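Local coordinates for cellulase (glycosyl hydrolase family 5) (Bacteroides ovatus, PDB 3ZMR), which cleaves the beta-1,4-glucan backbone of xyloglucan internally, with retention of anomeric configuration, to release xyloglucan oligosaccharides, at residues Q243-F248 / N290-T295; P323-I326 / R330-L333. One frame throughout, in Å; residues are numbered along the deposited sequence.

How the contacts relate
Both contacts lie in the (beta/alpha)8 barrel and follow one another along the chain without nesting or crossing. Contact 1 comes first: helix 227-248 ends, strand 255-258 adds a stave to the barrel, and helix 275-293 returns to pack beside the earlier helix, closing a loop of 41 residues. The chain then runs through strand 304-307 and helix 313-319 before contact 2 closes a much shorter turn, only three residues separating 323-326 from 330-333. Their centres lie about 15 Å apart, yet they meet directly, since Arg293 NE of contact 1 forms a 2.8 Å salt bridge with Asp325 OD1 of contact 2.

Contact 1 (Q243-F248 / N290-T295); sequences QIALRF and NTVRAT
Thr295 meets Ala245 and Leu246 where two neighbouring helices of the (beta/alpha)8 barrel, 227-248 and 275-293, pack side by side around the outside of the parallel strands. The threonine touches with its methyl group: Thr295 CG2 lies 3.9 Å from Leu246 CD2 and 4.1 Å from Ala245 CB, and so spans two consecutive residues of the facing helix. Leu246 starts off to one side of the partner segment, but its CG lies anti to the carbonyl carbon (chi1 -73°), and from there the CD2 branch reaches Thr295, the two side chains meeting at a slant. The CB of Ala245 points toward the other helix. This small group lets the backbones draw together, with Ala245 CA and Val292 CA 5.7 Å apart, and it rests against Val292 CA at 4.3 Å, with the CG2 branch of the valine almost as near.

The bonds of the threonine hydroxyl probably fix the methyl in this place. Thr295 OG1 turns back to Val292 O, and with chi1 at 67° this leaves CG2 directed at helix 227-248; Asn299 ND2 is a further partner of the same hydroxyl. A serine here would probably keep the hydroxyl bonds but leave a gap beside Leu246 CD2 and Ala245 CB. Farther out, Arg249 NH1 bonds to Thr295 O, tying the residue following Phe248 to the end of 290-295, while Phe257 of strand 255-258 lies against Val292 on the barrel side. Val292 O itself is gripped twice, by Thr295 N at 3.1 Å and by Thr295 OG1 at 2.7 Å, the hydroxyl lying in the carbonyl plane with a C=O...OG1 angle of 147°.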
# COMPACT_ATOMS: atom_id res chain seq x y z
N GLN A 243 -18.04 3.80 0.84
CA GLN A 243 -18.94 2.88 1.51
C GLN A 243 -18.29 2.12 2.65
O GLN A 243 -18.84 1.97 3.75
CB GLN A 243 -19.50 1.86 0.54
CG GLN A 243 -20.44 2.50 -0.49
CD GLN A 243 -20.79 1.52 -1.57
OE1 GLN A 243 -21.69 0.68 -1.41
NE2 GLN A 243 -20.06 1.60 -2.67
N ILE A 244 -17.11 1.59 2.36
CA ILE A 244 -16.40 0.79 3.37
C ILE A 244 -15.99 1.67 4.57
O ILE A 244 -16.20 1.32 5.75
CB ILE A 244 -15.16 0.13 2.76
CG1 ILE A 244 -15.54 -0.80 1.59
CG2 ILE A 244 -14.37 -0.62 3.83
CD1 ILE A 244 -14.38 -1.02 0.63
N ALA A 245 -15.43 2.85 4.24
CA ALA A 245 -15.04 3.80 5.29
C ALA A 245 -16.21 4.21 6.16
O ALA A 245 -16.09 4.27 7.38
CB ALA A 245 -14.39 5.02 4.66
N LEU A 246 -17.36 4.47 5.55
CA LEU A 246 -18.55 4.84 6.35
C LEU A 246 -19.03 3.69 7.22
O LEU A 246 -19.41 3.90 8.38
CB LEU A 246 -19.67 5.36 5.45
CG LEU A 246 -19.46 6.78 4.87
CD1 LEU A 246 -20.52 7.13 3.84
CD2 LEU A 246 -19.41 7.83 5.97
N ARG A 247 -18.99 2.48 6.69
CA ARG A 247 -19.45 1.33 7.50
C ARG A 247 -18.56 1.15 8.75
O ARG A 247 -19.06 0.84 9.84
CB ARG A 247 -19.49 0.03 6.68
CG ARG A 247 -19.74 -1.23 7.51
CD ARG A 247 -21.10 -1.25 8.16
NE ARG A 247 -22.16 -1.56 7.22
CZ ARG A 247 -22.86 -2.71 7.18
NH1 ARG A 247 -22.58 -3.71 7.98
NH2 ARG A 247 -23.83 -2.84 6.28
N PHE A 248 -17.24 1.32 8.57
CA PHE A 248 -16.27 1.04 9.61
C PHE A 248 -15.75 2.26 10.39
O PHE A 248 -14.81 2.18 11.19
CB PHE A 248 -15.11 0.23 9.02
CG PHE A 248 -15.47 -1.19 8.67
CD1 PHE A 248 -15.53 -2.16 9.67
CD2 PHE A 248 -15.74 -1.55 7.36
CE1 PHE A 248 -15.89 -3.44 9.35
CE2 PHE A 248 -16.10 -2.84 7.03
CZ PHE A 248 -16.16 -3.79 8.02
N ASN A 290 -7.70 10.32 0.41
CA ASN A 290 -8.68 11.41 0.29
C ASN A 290 -10.07 10.95 0.74
O ASN A 290 -10.75 11.63 1.48
CB ASN A 290 -8.81 11.90 -1.16
CG ASN A 290 -7.60 12.65 -1.64
OD1 ASN A 290 -6.69 13.02 -0.87
ND2 ASN A 290 -7.59 12.90 -2.96
N THR A 291 -10.48 9.79 0.22
CA THR A 291 -11.81 9.26 0.44
C THR A 291 -12.05 8.93 1.93
O THR A 291 -13.06 9.30 2.49
CB THR A 291 -12.03 7.99 -0.44
OG1 THR A 291 -11.85 8.31 -1.83
CG2 THR A 291 -13.41 7.36 -0.21
N VAL A 292 -11.08 8.24 2.55
CA VAL A 292 -11.23 7.89 3.96
C VAL A 292 -11.29 9.15 4.82
O VAL A 292 -12.16 9.31 5.67
CB VAL A 292 -10.10 6.95 4.42
CG1 VAL A 292 -10.16 6.70 5.93
CG2 VAL A 292 -10.17 5.63 3.64
N ARG A 293 -10.34 10.06 4.57
CA ARG A 293 -10.27 11.28 5.41
C ARG A 293 -11.52 12.17 5.26
O ARG A 293 -11.96 12.79 6.22
CB ARG A 293 -9.01 12.09 5.11
CG ARG A 293 -7.69 11.37 5.41
CD ARG A 293 -7.52 10.86 6.84
NE ARG A 293 -6.16 10.35 7.02
CZ ARG A 293 -5.80 9.31 7.78
NH1 ARG A 293 -6.73 8.63 8.45
NH2 ARG A 293 -4.54 8.93 7.83
N ALA A 294 -12.11 12.15 4.06
CA ALA A 294 -13.29 12.96 3.76
C ALA A 294 -14.53 12.49 4.56
O ALA A 294 -15.55 13.19 4.64
CB ALA A 294 -13.59 12.97 2.27
N THR A 295 -14.47 11.29 5.12
CA THR A 295 -15.59 10.81 5.96
C THR A 295 -15.54 11.31 7.40
O THR A 295 -16.53 11.27 8.14
CB THR A 295 -15.73 9.28 5.92
OG1 THR A 295 -14.62 8.64 6.54
CG2 THR A 295 -15.90 8.78 4.50

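Contact 2 (P323-I326 / R330-L333); sequences PLDI and RIFL
Pro323 and Asp325, on an irregular run of backbone, face Ile331 at the start of strand 331-337 without pairing as a sheet, the CA atoms of Pro323 and Ile331 being 8.5 Å apart. Ile331 meets both of them with its CD1. Its CG1 lies anti to the carbonyl carbon (chi1 -65°), which extends the long branch toward the loop and sets CD1 4.3 Å from Pro323 CB and 3.5 Å from Asp325 OD2. Aspartate and isoleucine lie alongside, running opposite ways, and the carboxylate oxygen rests against methyl and methylene alike.

The polar side of Asp325 is well supplied. A water donates to OD2 and accepts from Arg330 N, its oxygen 3.0 Å from that nitrogen, bridging the two segments, while OD1 takes the backbone N-H of Ile326 on its anti side, 34° out of the carboxylate plane. The nearby guanidinium of Arg293 would probably favour the charged form of the acid. Val306 of strand 304-307 also touches both Pro323 and Ile331. The arrangement is that of an alpha-to-beta connection in a (beta/alpha)8 barrel, the loop after helix 313-319 folding over the opening residues of the next parallel strand.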
# COMPACT_ATOMS: atom_id res chain seq x y z
N PRO A 323 1.47 9.83 -0.10
CA PRO A 323 0.32 10.68 -0.32
C PRO A 323 0.33 11.90 0.62
O PRO A 323 0.83 11.83 1.72
CB PRO A 323 -0.87 9.78 0.01
CG PRO A 323 -0.36 8.37 -0.10
CD PRO A 323 1.08 8.48 0.34
N LEU A 324 -0.31 12.97 0.16
CA LEU A 324 -0.63 14.08 1.03
C LEU A 324 -1.74 13.64 1.98
O LEU A 324 -2.62 12.85 1.61
CB LEU A 324 -1.13 15.30 0.22
CG LEU A 324 -0.18 15.91 -0.80
CD1 LEU A 324 -0.93 17.00 -1.58
CD2 LEU A 324 1.07 16.45 -0.13
N ASP A 325 -1.72 14.13 3.19
CA ASP A 325 -2.70 13.74 4.20
C ASP A 325 -3.05 14.99 5.05
O ASP A 325 -2.34 16.00 5.03
CB ASP A 325 -2.12 12.57 5.04
CG ASP A 325 -3.18 11.77 5.82
OD1 ASP A 325 -4.41 12.10 5.80
OD2 ASP A 325 -2.77 10.75 6.43
N ILE A 326 -4.14 14.87 5.81
CA ILE A 326 -4.68 15.94 6.65
C ILE A 326 -4.23 15.79 8.12
O ILE A 326 -4.41 16.71 8.92
CB ILE A 326 -6.24 15.93 6.61
CG1 ILE A 326 -6.85 17.20 7.23
CG2 ILE A 326 -6.81 14.66 7.29
CD1 ILE A 326 -6.57 18.46 6.45
N ARG A 330 0.27 9.13 9.94
CA ARG A 330 -0.76 8.09 10.09
C ARG A 330 -0.87 7.22 8.83
O ARG A 330 -1.96 6.68 8.53
CB ARG A 330 -2.11 8.69 10.46
CG ARG A 330 -2.18 9.35 11.84
CD ARG A 330 -1.86 8.37 12.97
NE ARG A 330 -2.13 8.92 14.31
CZ ARG A 330 -1.31 9.74 14.97
NH1 ARG A 330 -0.15 10.12 14.43
NH2 ARG A 330 -1.66 10.16 16.18
N ILE A 331 0.25 7.07 8.12
CA ILE A 331 0.35 6.23 6.92
C ILE A 331 1.50 5.22 7.02
O ILE A 331 2.63 5.53 7.41
CB ILE A 331 0.49 7.07 5.63
CG1 ILE A 331 -0.80 7.90 5.41
CG2 ILE A 331 0.72 6.15 4.42
CD1 ILE A 331 -0.81 8.85 4.25
N PHE A 332 1.16 3.99 6.66
CA PHE A 332 2.13 2.90 6.45
C PHE A 332 2.33 2.66 4.94
O PHE A 332 1.37 2.81 4.17
CB PHE A 332 1.58 1.55 6.93
CG PHE A 332 1.51 1.34 8.42
CD1 PHE A 332 0.55 1.96 9.22
CD2 PHE A 332 2.34 0.39 9.01
CE1 PHE A 332 0.48 1.68 10.59
CE2 PHE A 332 2.28 0.11 10.36
CZ PHE A 332 1.35 0.75 11.17
N LEU A 333 3.51 2.17 4.57
CA LEU A 333 3.75 1.57 3.25
C LEU A 333 3.58 0.06 3.36
O LEU A 333 3.96 -0.55 4.38
CB LEU A 333 5.20 1.85 2.81
CG LEU A 333 5.69 1.13 1.55
CD1 LEU A 333 4.96 1.64 0.32
CD2 LEU A 333 7.16 1.40 1.36
O HOH W 1 -0.40 10.90 7.65